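Local coordinates for catalase-3 (Neurospora crassa, PDB 4AJ9), which uses heme to convert hydrogen peroxide into dioxygen and water, a reaction that probably protects cells from the toxicity of the peroxide, at residues K95-F100 and F126-G131; N132-G137 and I326-G331; E272-L277 and L304-E309. All coordinates share one frame; numbering follows the deposited sequence.

Interaction 1. Residues K95-F100 and F126-G131; sequences KQTPVF and FYTDEG
With CG beside the backbone N and anti to the carbonyl carbon (chi1 -64°), the Y127 ring lies near its own N, and both meet P98 O. Y127 N donates to P98 O at 3.0 Å, almost straight at 174°. The ring meets the 95-100 backbone by its edge: P98 O lies in its plane, 3.4 Å from Y127 CD1, and F100 CB lies in plane further along, 4.0 Å from Y127 CE1. The phenol hydroxyl passes on to I370 O, and R5 makes a cation-pi contact with the ring. Replacing Y127 by an alanine is likely to leave the I370 carbonyl without its hydroxyl donor and to open a gap beside P98 and F100.

These are neighbouring antiparallel strands, 96-104 and 121-128, of the catalase beta-barrel. V99 and F126 form a non-hydrogen-bonded pair, and their side chains lie alongside each other on one face, V99 CG1 being 3.9 Å from F126 CD2. Where the CA-CA distances widen toward T97, its CG2 packs 3.3 Å from Y127 O. Y127 is the centre of an inverse gamma turn, and T128 opens an ST turn, T128 OG1 accepting from E130 N at 2.9 Å. At the outer end the extended chain of K95 meets D129 from the opposite direction in a long salt bridge, K95 NZ to D129 OD2 3.6 Å; S88 holds both partners, its carbonyl taking K95 NZ and its hydroxyl bonding D129 OD1.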
loop_
_atom_site.group_PDB
_atom_site.type_symbol
_atom_site.label_atom_id
_atom_site.label_comp_id
_atom_site.label_asym_id
_atom_site.label_seq_id
_atom_site.Cartn_x
_atom_site.Cartn_y
_atom_site.Cartn_z
ATOM N N LYS C 95 -1.901 -19.622 -37.356
ATOM C CA LYS C 95 -2.366 -18.503 -36.532
ATOM C C LYS C 95 -1.295 -18.103 -35.530
ATOM O O LYS C 95 -0.766 -18.941 -34.808
ATOM C CB LYS C 95 -3.644 -18.880 -35.791
ATOM C CG LYS C 95 -4.297 -17.744 -35.017
ATOM C CD LYS C 95 -5.715 -18.162 -34.631
ATOM C CE LYS C 95 -6.500 -17.038 -33.982
ATOM N NZ LYS C 95 -7.930 -17.471 -33.749
ATOM N N GLN C 96 -0.986 -16.813 -35.488
ATOM C CA GLN C 96 0.075 -16.321 -34.621
ATOM C C GLN C 96 -0.467 -15.507 -33.458
ATOM O O GLN C 96 -1.390 -14.706 -33.622
ATOM C CB GLN C 96 1.073 -15.496 -35.427
ATOM C CG GLN C 96 1.664 -16.286 -36.572
ATOM C CD GLN C 96 2.915 -15.669 -37.125
ATOM O OE1 GLN C 96 2.949 -14.479 -37.430
ATOM N NE2 GLN C 96 3.965 -16.481 -37.265
ATOM N N THR C 97 0.120 -15.726 -32.286
ATOM C CA THR C 97 -0.282 -15.042 -31.066
ATOM C C THR C 97 0.962 -14.556 -30.341
ATOM O O THR C 97 1.872 -15.336 -30.116
ATOM C CB THR C 97 -1.024 -16.004 -30.124
ATOM O OG1 THR C 97 -2.164 -16.548 -30.794
ATOM C CG2 THR C 97 -1.473 -15.283 -28.841
ATOM N N PRO C 98 1.000 -13.267 -29.960
ATOM C CA PRO C 98 2.139 -12.796 -29.158
ATOM C C PRO C 98 2.228 -13.536 -27.832
ATOM O O PRO C 98 1.198 -13.889 -27.254
ATOM C CB PRO C 98 1.805 -11.327 -28.882
ATOM C CG PRO C 98 0.738 -10.957 -29.908
ATOM C CD PRO C 98 -0.010 -12.219 -30.181
ATOM N N VAL C 99 3.448 -13.760 -27.355
ATOM C CA VAL C 99 3.648 -14.372 -26.049
ATOM C C VAL C 99 4.681 -13.594 -25.247
ATOM O O VAL C 99 5.482 -12.826 -25.798
ATOM C CB VAL C 99 4.105 -15.849 -26.152
ATOM C CG1 VAL C 99 3.139 -16.653 -27.026
ATOM C CG2 VAL C 99 5.539 -15.949 -26.701
ATOM N N PHE C 100 4.640 -13.773 -23.936
ATOM C CA PHE C 100 5.764 -13.390 -23.096
ATOM C C PHE C 100 6.054 -14.570 -22.195
ATOM O O PHE C 100 5.136 -15.210 -21.685
ATOM C CB PHE C 100 5.456 -12.141 -22.264
ATOM C CG PHE C 100 6.645 -11.630 -21.487
ATOM C CD1 PHE C 100 6.978 -12.172 -20.258
ATOM C CD2 PHE C 100 7.432 -10.607 -21.994
ATOM C CE1 PHE C 100 8.078 -11.709 -19.540
ATOM C CE2 PHE C 100 8.542 -10.134 -21.279
ATOM C CZ PHE C 100 8.862 -10.694 -20.058
ATOM N N PHE C 126 -0.098 -16.279 -23.421
ATOM C CA PHE C 126 -0.560 -16.092 -24.789
ATOM C C PHE C 126 -1.514 -14.923 -24.754
ATOM O O PHE C 126 -2.503 -14.960 -24.028
ATOM C CB PHE C 126 -1.330 -17.323 -25.284
ATOM C CG PHE C 126 -0.537 -18.599 -25.282
ATOM C CD1 PHE C 126 -0.501 -19.403 -24.152
ATOM C CD2 PHE C 126 0.119 -19.029 -26.430
ATOM C CE1 PHE C 126 0.215 -20.599 -24.153
ATOM C CE2 PHE C 126 0.829 -20.236 -26.444
ATOM C CZ PHE C 126 0.872 -21.017 -25.301
ATOM N N TYR C 127 -1.215 -13.875 -25.510
ATOM C CA TYR C 127 -2.105 -12.733 -25.587
ATOM C C TYR C 127 -3.097 -12.991 -26.734
ATOM O O TYR C 127 -2.929 -12.461 -27.840
ATOM C CB TYR C 127 -1.292 -11.457 -25.847
ATOM C CG TYR C 127 -0.319 -11.055 -24.751
ATOM C CD1 TYR C 127 0.980 -11.582 -24.699
ATOM C CD2 TYR C 127 -0.679 -10.115 -23.792
ATOM C CE1 TYR C 127 1.874 -11.189 -23.700
ATOM C CE2 TYR C 127 0.203 -9.718 -22.797
ATOM C CZ TYR C 127 1.478 -10.257 -22.758
ATOM O OH TYR C 127 2.342 -9.854 -21.764
ATOM N N THR C 128 -4.109 -13.825 -26.480
ATOM C CA THR C 128 -5.018 -14.278 -27.541
ATOM C C THR C 128 -6.088 -13.252 -27.834
ATOM O O THR C 128 -6.289 -12.313 -27.058
ATOM C CB THR C 128 -5.722 -15.607 -27.197
ATOM O OG1 THR C 128 -6.901 -15.351 -26.404
ATOM C CG2 THR C 128 -4.785 -16.538 -26.442
ATOM N N ASP C 129 -6.785 -13.428 -28.951
ATOM C CA ASP C 129 -7.849 -12.491 -29.295
ATOM C C ASP C 129 -9.112 -12.768 -28.480
ATOM O O ASP C 129 -10.118 -12.097 -28.653
ATOM C CB ASP C 129 -8.123 -12.487 -30.800
ATOM C CG ASP C 129 -8.287 -13.883 -31.364
ATOM O OD1 ASP C 129 -8.724 -14.776 -30.604
ATOM O OD2 ASP C 129 -7.985 -14.087 -32.564
ATOM N N GLU C 130 -9.038 -13.737 -27.566
ATOM C CA GLU C 130 -10.125 -13.992 -26.612
ATOM C C GLU C 130 -9.620 -13.940 -25.165
ATOM O O GLU C 130 -10.094 -14.675 -24.291
ATOM C CB GLU C 130 -10.857 -15.311 -26.932
ATOM C CG GLU C 130 -11.552 -15.249 -28.298
ATOM C CD GLU C 130 -12.405 -16.467 -28.640
ATOM O OE1 GLU C 130 -12.376 -17.481 -27.912
ATOM O OE2 GLU C 130 -13.123 -16.393 -29.658
ATOM N N GLY C 131 -8.651 -13.057 -24.929
ATOM C CA GLY C 131 -8.162 -12.787 -23.591
ATOM C C GLY C 131 -6.812 -13.423 -23.341
ATOM O O GLY C 131 -6.331 -14.216 -24.145
#

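Interaction 2. Residues N132-G137 and I326-G331; sequences NFDIVG and ISFQPG. With HEM (protoporphyrin IX containing Fe), chain Y.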
loop_
_atom_site.group_PDB
_atom_site.type_symbol
_atom_site.label_atom_id
_atom_site.label_comp_id
_atom_site.label_asym_id
_atom_site.label_seq_id
_atom_site.Cartn_x
_atom_site.Cartn_y
_atom_site.Cartn_z
ATOM N N ASN C 132 -6.193 -13.075 -22.222
ATOM C CA ASN C 132 -4.907 -13.647 -21.881
ATOM C C ASN C 132 -5.063 -15.062 -21.350
ATOM O O ASN C 132 -5.881 -15.298 -20.464
ATOM C CB ASN C 132 -4.193 -12.787 -20.831
ATOM C CG ASN C 132 -3.762 -11.452 -21.380
ATOM O OD1 ASN C 132 -3.692 -11.272 -22.596
ATOM N ND2 ASN C 132 -3.475 -10.500 -20.489
ATOM N N PHE C 133 -4.275 -15.984 -21.906
ATOM C CA PHE C 133 -4.194 -17.359 -21.435
ATOM C C PHE C 133 -2.771 -17.657 -20.971
ATOM O O PHE C 133 -1.831 -17.538 -21.744
ATOM C CB PHE C 133 -4.578 -18.334 -22.557
ATOM C CG PHE C 133 -4.423 -19.778 -22.176
ATOM C CD1 PHE C 133 -5.062 -20.282 -21.059
ATOM C CD2 PHE C 133 -3.636 -20.635 -22.935
ATOM C CE1 PHE C 133 -4.920 -21.626 -20.691
ATOM C CE2 PHE C 133 -3.501 -21.981 -22.587
ATOM C CZ PHE C 133 -4.142 -22.476 -21.457
ATOM N N ASP C 134 -2.611 -18.020 -19.706
ATOM C CA ASP C 134 -1.281 -18.293 -19.170
ATOM C C ASP C 134 -1.170 -19.779 -18.866
ATOM O O ASP C 134 -2.074 -20.373 -18.245
ATOM C CB ASP C 134 -1.032 -17.559 -17.849
ATOM C CG ASP C 134 -1.040 -16.047 -17.975
ATOM O OD1 ASP C 134 -1.081 -15.500 -19.102
ATOM O OD2 ASP C 134 -0.989 -15.406 -16.903
ATOM N N ILE C 135 -0.069 -20.369 -19.310
ATOM C CA ILE C 135 0.342 -21.669 -18.822
ATOM C C ILE C 135 1.503 -21.424 -17.873
ATOM O O ILE C 135 2.627 -21.108 -18.287
ATOM C CB ILE C 135 0.772 -22.610 -19.966
ATOM C CG1 ILE C 135 -0.435 -22.927 -20.866
ATOM C CG2 ILE C 135 1.387 -23.870 -19.400
ATOM C CD1 ILE C 135 -0.076 -23.731 -22.131
ATOM N N VAL C 136 1.220 -21.535 -16.591
ATOM C CA VAL C 136 2.214 -21.219 -15.565
ATOM C C VAL C 136 2.859 -22.524 -15.136
ATOM O O VAL C 136 2.378 -23.199 -14.226
ATOM C CB VAL C 136 1.561 -20.508 -14.359
ATOM C CG1 VAL C 136 2.622 -20.094 -13.320
ATOM C CG2 VAL C 136 0.766 -19.297 -14.836
ATOM N N GLY C 137 3.938 -22.884 -15.822
ATOM C CA GLY C 137 4.546 -24.196 -15.657
ATOM C C GLY C 137 5.920 -24.194 -15.014
ATOM O O GLY C 137 6.445 -23.137 -14.683
ATOM N N ILE C 326 5.222 -8.146 -14.766
ATOM C CA ILE C 326 4.252 -9.089 -15.319
ATOM C C ILE C 326 3.693 -10.022 -14.229
ATOM O O ILE C 326 4.435 -10.515 -13.381
ATOM C CB ILE C 326 4.795 -9.897 -16.519
ATOM C CG1 ILE C 326 3.625 -10.520 -17.297
ATOM C CG2 ILE C 326 5.844 -10.921 -16.055
ATOM C CD1 ILE C 326 4.023 -11.196 -18.644
ATOM N N SER C 327 2.379 -10.236 -14.263
ATOM C CA SER C 327 1.666 -10.956 -13.209
ATOM C C SER C 327 0.964 -12.168 -13.805
ATOM O O SER C 327 -0.135 -12.030 -14.364
ATOM C CB SER C 327 0.595 -10.039 -12.598
ATOM O OG SER C 327 1.167 -8.901 -11.977
ATOM N N PHE C 328 1.577 -13.345 -13.695
ATOM C CA PHE C 328 0.982 -14.566 -14.248
ATOM C C PHE C 328 -0.091 -15.105 -13.311
ATOM O O PHE C 328 -0.042 -14.864 -12.104
ATOM C CB PHE C 328 2.044 -15.647 -14.467
ATOM C CG PHE C 328 2.995 -15.359 -15.604
ATOM C CD1 PHE C 328 2.666 -15.712 -16.913
ATOM C CD2 PHE C 328 4.230 -14.779 -15.360
ATOM C CE1 PHE C 328 3.547 -15.458 -17.949
ATOM C CE2 PHE C 328 5.110 -14.523 -16.405
ATOM C CZ PHE C 328 4.761 -14.868 -17.693
ATOM N N GLN C 329 -1.052 -15.834 -13.875
ATOM C CA GLN C 329 -2.104 -16.491 -13.097
ATOM C C GLN C 329 -2.619 -17.731 -13.831
ATOM O O GLN C 329 -2.998 -17.645 -15.003
ATOM C CB GLN C 329 -3.309 -15.575 -12.905
ATOM C CG GLN C 329 -3.114 -14.316 -12.069
ATOM C CD GLN C 329 -4.453 -13.629 -11.843
ATOM O OE1 GLN C 329 -5.426 -14.278 -11.480
ATOM N NE2 GLN C 329 -4.514 -12.325 -12.091
ATOM N N PRO C 330 -2.663 -18.881 -13.140
ATOM C CA PRO C 330 -3.300 -20.043 -13.762
ATOM C C PRO C 330 -4.798 -19.795 -13.912
ATOM O O PRO C 330 -5.464 -20.522 -14.653
ATOM C CB PRO C 330 -3.028 -21.180 -12.771
ATOM C CG PRO C 330 -1.979 -20.683 -11.874
ATOM C CD PRO C 330 -2.087 -19.200 -11.828
ATOM N N GLY C 331 -5.328 -18.761 -13.256
ATOM C CA GLY C 331 -6.734 -18.418 -13.439
ATOM C C GLY C 331 -6.965 -17.645 -14.733
ATOM O O GLY C 331 -8.099 -17.359 -15.124
HETATM C CHA HEM Y . 4.762 -18.051 -8.835
HETATM C CHB HEM Y . 4.743 -22.384 -11.053
HETATM C CHC HEM Y . 2.351 -24.256 -7.279
HETATM C CHD HEM Y . 1.619 -19.799 -5.530
HETATM C C1A HEM Y . 5.012 -19.058 -9.750
HETATM C C2A HEM Y . 5.779 -18.941 -10.985
HETATM C C3A HEM Y . 5.783 -20.145 -11.584
HETATM C C4A HEM Y . 5.005 -21.055 -10.767
HETATM C CMA HEM Y . 6.464 -20.528 -12.920
HETATM C CAA HEM Y . 6.503 -17.657 -11.471
HETATM C CBA HEM Y . 5.693 -16.913 -12.528
HETATM C CGA HEM Y . 6.511 -15.747 -13.017
HETATM O O1A HEM Y . 6.166 -14.585 -12.691
HETATM O O2A HEM Y . 7.523 -15.979 -13.732
HETATM C C1B HEM Y . 4.040 -23.260 -10.248
HETATM C C2B HEM Y . 3.673 -24.623 -10.591
HETATM C C3B HEM Y . 3.030 -25.154 -9.540
HETATM C C4B HEM Y . 2.947 -24.132 -8.515
HETATM C CMB HEM Y . 4.031 -25.275 -11.946
HETATM C CAB HEM Y . 2.398 -26.559 -9.390
HETATM C CBB HEM Y . 1.993 -27.243 -10.467
HETATM C C1C HEM Y . 1.880 -23.202 -6.535
HETATM C C2C HEM Y . 0.877 -23.276 -5.482
HETATM C C3C HEM Y . 0.708 -22.041 -5.002
HETATM C C4C HEM Y . 1.550 -21.147 -5.754
HETATM C CMC HEM Y . 0.192 -24.564 -4.988
HETATM C CAC HEM Y . -0.263 -21.560 -3.916
HETATM C CBC HEM Y . -1.443 -22.169 -3.780
HETATM C C1D HEM Y . 2.393 -18.921 -6.229
HETATM C C2D HEM Y . 2.449 -17.507 -5.961
HETATM C C3D HEM Y . 3.430 -16.963 -6.990
HETATM C C4D HEM Y . 3.860 -18.097 -7.779
HETATM C CMD HEM Y . 1.675 -16.746 -4.865
HETATM C CAD HEM Y . 3.857 -15.497 -7.166
HETATM C CBD HEM Y . 2.991 -14.914 -8.276
HETATM C CGD HEM Y . 3.276 -13.443 -8.416
HETATM O O1D HEM Y . 2.987 -12.887 -9.503
HETATM O O2D HEM Y . 3.818 -12.841 -7.454
HETATM N NA HEM Y . 4.556 -20.358 -9.659
HETATM N NB HEM Y . 3.576 -23.000 -8.984
HETATM N NC HEM Y . 2.262 -21.885 -6.673
HETATM N ND HEM Y . 3.222 -19.234 -7.298
HETATM FE FE HEM Y . 3.338 -21.112 -8.237
#
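D134 and F328 meet where strand 131-138 of the catalase beta-barrel faces the loop that leads from helix 319-324 into the heme pocket. The tight part centres on the carboxylate. D134 OD2 accepts from Q329 N at 3.1 Å with an N-H...O angle of 159°, using its anti lone pair, the one turned away from OD1. The same oxygen is bonded to H332 ND1, while OD1 forms a salt bridge with R125, so both oxygens have partners, which probably fixes the carboxylate's rotation. The F328 ring crosses D134 at about a right angle, with the carboxylate and ring planes 66° apart and F328 CD1 3.7 Å from D134 OD2. R125 also makes a cation-pi contact with this ring.

On the heme-facing side of the bond the contacts are plainly apolar, with no polar bond among them. V136 CG2 lies 3.9 Å from F328 CB and 4.1 Å from P330 CD, and the Q329 side chain starts away from the strand and touches L353 and E366. None of this is a solvent side, since all six touching residues are buried. P330 packs in turn on Y352, which by similarity is the axial ligand of the heme iron.

The two segments also share the cofactor. F328 presents its ring edge to a heme propionate, with F328 CD2 3.3 Å from HEM O1A. V136 has CG1 anti to its N (chi1 -176°), a torsion that turns CG2 to the loop and CG1 to the porphyrin, 3.6 Å from HEM C3A.

Interaction 3. Residues E272-L277 and L304-E309; sequences ELAVQL and LQVLGE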
loop_
_atom_site.group_PDB
_atom_site.type_symbol
_atom_site.label_atom_id
_atom_site.label_comp_id
_atom_site.label_asym_id
_atom_site.label_seq_id
_atom_site.Cartn_x
_atom_site.Cartn_y
_atom_site.Cartn_z
ATOM N N GLU C 272 8.349 -26.525 -29.006
ATOM C CA GLU C 272 7.072 -26.966 -29.556
ATOM C C GLU C 272 6.086 -27.151 -28.412
ATOM O O GLU C 272 6.450 -27.644 -27.345
ATOM C CB GLU C 272 7.235 -28.235 -30.404
ATOM C CG GLU C 272 7.686 -27.914 -31.844
ATOM C CD GLU C 272 8.089 -29.130 -32.642
ATOM O OE1 GLU C 272 8.251 -30.216 -32.051
ATOM O OE2 GLU C 272 8.243 -28.992 -33.874
ATOM N N LEU C 273 4.852 -26.707 -28.621
ATOM C CA LEU C 273 3.778 -26.985 -27.678
ATOM C C LEU C 273 3.195 -28.345 -28.028
ATOM O O LEU C 273 2.758 -28.555 -29.150
ATOM C CB LEU C 273 2.667 -25.937 -27.799
ATOM C CG LEU C 273 1.510 -26.122 -26.808
ATOM C CD1 LEU C 273 2.014 -26.113 -25.367
ATOM C CD2 LEU C 273 0.453 -25.050 -27.012
ATOM N N ALA C 274 3.186 -29.260 -27.066
ATOM C CA ALA C 274 2.627 -30.581 -27.297
ATOM C C ALA C 274 1.681 -30.913 -26.161
ATOM O O ALA C 274 1.787 -30.342 -25.069
ATOM C CB ALA C 274 3.736 -31.616 -27.392
ATOM N N VAL C 275 0.754 -31.828 -26.418
ATOM C CA VAL C 275 -0.204 -32.248 -25.400
ATOM C C VAL C 275 -0.309 -33.766 -25.326
ATOM O O VAL C 275 -0.124 -34.475 -26.319
ATOM C CB VAL C 275 -1.624 -31.716 -25.687
ATOM C CG1 VAL C 275 -1.696 -30.191 -25.475
ATOM C CG2 VAL C 275 -2.062 -32.102 -27.095
ATOM N N GLN C 276 -0.609 -34.260 -24.139
ATOM C CA GLN C 276 -1.113 -35.614 -24.013
ATOM C C GLN C 276 -2.612 -35.451 -23.846
ATOM O O GLN C 276 -3.052 -34.564 -23.131
ATOM C CB GLN C 276 -0.498 -36.301 -22.800
ATOM C CG GLN C 276 0.993 -36.580 -22.967
ATOM C CD GLN C 276 1.614 -37.184 -21.722
ATOM O OE1 GLN C 276 1.832 -36.491 -20.724
ATOM N NE2 GLN C 276 1.907 -38.480 -21.773
ATOM N N LEU C 277 -3.393 -36.283 -24.523
ATOM C CA LEU C 277 -4.842 -36.183 -24.452
ATOM C C LEU C 277 -5.428 -37.471 -23.870
ATOM O O LEU C 277 -5.121 -38.563 -24.340
ATOM C CB LEU C 277 -5.418 -35.881 -25.842
ATOM C CG LEU C 277 -4.969 -34.526 -26.404
ATOM C CD1 LEU C 277 -5.340 -34.323 -27.876
ATOM C CD2 LEU C 277 -5.548 -33.408 -25.543
ATOM N N LEU C 304 3.142 -37.653 -27.052
ATOM C CA LEU C 304 3.019 -36.213 -27.230
ATOM C C LEU C 304 2.465 -35.902 -28.606
ATOM O O LEU C 304 2.885 -36.487 -29.604
ATOM C CB LEU C 304 4.381 -35.534 -27.056
ATOM C CG LEU C 304 5.044 -35.766 -25.696
ATOM C CD1 LEU C 304 6.478 -35.266 -25.682
ATOM C CD2 LEU C 304 4.228 -35.103 -24.607
ATOM N N GLN C 305 1.516 -34.980 -28.655
ATOM C CA GLN C 305 0.975 -34.522 -29.924
ATOM C C GLN C 305 1.254 -33.035 -30.042
ATOM O O GLN C 305 0.757 -32.234 -29.240
ATOM C CB GLN C 305 -0.523 -34.823 -30.004
ATOM C CG GLN C 305 -0.851 -36.282 -29.681
ATOM C CD GLN C 305 -2.319 -36.599 -29.840
ATOM O OE1 GLN C 305 -2.909 -36.349 -30.889
ATOM N NE2 GLN C 305 -2.923 -37.140 -28.790
ATOM N N VAL C 306 2.082 -32.674 -31.017
ATOM C CA VAL C 306 2.520 -31.292 -31.197
ATOM C C VAL C 306 1.406 -30.412 -31.780
ATOM O O VAL C 306 0.795 -30.752 -32.792
ATOM C CB VAL C 306 3.789 -31.223 -32.091
ATOM C CG1 VAL C 306 4.192 -29.777 -32.363
ATOM C CG2 VAL C 306 4.941 -31.996 -31.451
ATOM N N LEU C 307 1.136 -29.283 -31.131
ATOM C CA LEU C 307 0.075 -28.386 -31.578
ATOM C C LEU C 307 0.622 -27.158 -32.293
ATOM O O LEU C 307 -0.064 -26.545 -33.118
ATOM C CB LEU C 307 -0.799 -27.935 -30.386
ATOM C CG LEU C 307 -1.577 -28.999 -29.606
ATOM C CD1 LEU C 307 -2.573 -28.351 -28.635
ATOM C CD2 LEU C 307 -2.310 -29.943 -30.548
ATOM N N GLY C 308 1.854 -26.791 -31.971
ATOM C CA GLY C 308 2.464 -25.621 -32.572
ATOM C C GLY C 308 3.830 -25.302 -32.002
ATOM O O GLY C 308 4.453 -26.131 -31.318
ATOM N N GLU C 309 4.310 -24.095 -32.290
ATOM C CA GLU C 309 5.649 -23.716 -31.857
ATOM C C GLU C 309 5.690 -22.285 -31.365
ATOM O O GLU C 309 5.038 -21.406 -31.930
ATOM C CB GLU C 309 6.642 -23.878 -33.009
ATOM C CG GLU C 309 8.084 -23.562 -32.620
ATOM C CD GLU C 309 9.094 -23.958 -33.690
ATOM O OE1 GLU C 309 9.141 -23.290 -34.742
ATOM O OE2 GLU C 309 9.847 -24.930 -33.477
HETATM O O HOH W 1 -1.902 -37.995 -26.424
#
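A classic beta bulge marks the pairing of E272-L277 with L304-E309, adjacent antiparallel strands of the catalase beta-barrel: L307 and G308 both stand opposite L273. The evidence is the shared acceptor. L273 O takes a nearly straight bond from L307 N at 2.7 Å (170°) and a weak one from G308 N at 3.4 Å, while L273 N returns to G308 O. Beyond the bulge, regular pairing resumes with two bonds between V275 and Q305, N to O in each direction.

L273, V275 and Q305 direct their side chains to one face, E272, A274 and V306 to the other. V275 and L307 cross at about a right angle, V275 CG1 3.8 Å from L307 CD1; W228 and V226 lie against V275 from strand 223-232. A274 CB sits 4.0 Å from L304 CB, and E272 crosses V306, its CB and CG against V306 CG1 and its OE1 3.8 Å from V306 CG2. A water at the outer end accepts from L277 N and, at 2.7 Å, from Q305 NE2, joining the strands where direct pairing ends.

At the opposite end E272 OE2 and E309 OE2 approach to 4.4 Å, where they would probably repel. K233 touches E309 and makes a long, weak ion pair with E272, which would probably ease this only in part; the pairing seems to rest mainly on backbone bonds and apolar contacts.

From the N terminus, interaction 1 comes first, closing the 25 residues between K95-F100 and F126-G131. The chain then turns directly into N132-G137, and F126 N lies 2.7 Å from F133 O, a probable hydrogen bond joining interactions 1 and 2, whose centres are 12 Å apart. Interaction 2 closes a far longer loop, ending at I326-G331. Interaction 3 lies wholly within that span and closes the 26 residues between 277 and 304; no loops cross. Strand 68-77 separates interactions 1 and 3, pairing with both 96-104 and 305-314. One antiparallel sheet carries strands of all three; interaction 2 ties its strand 131-138 to the heme-side loop.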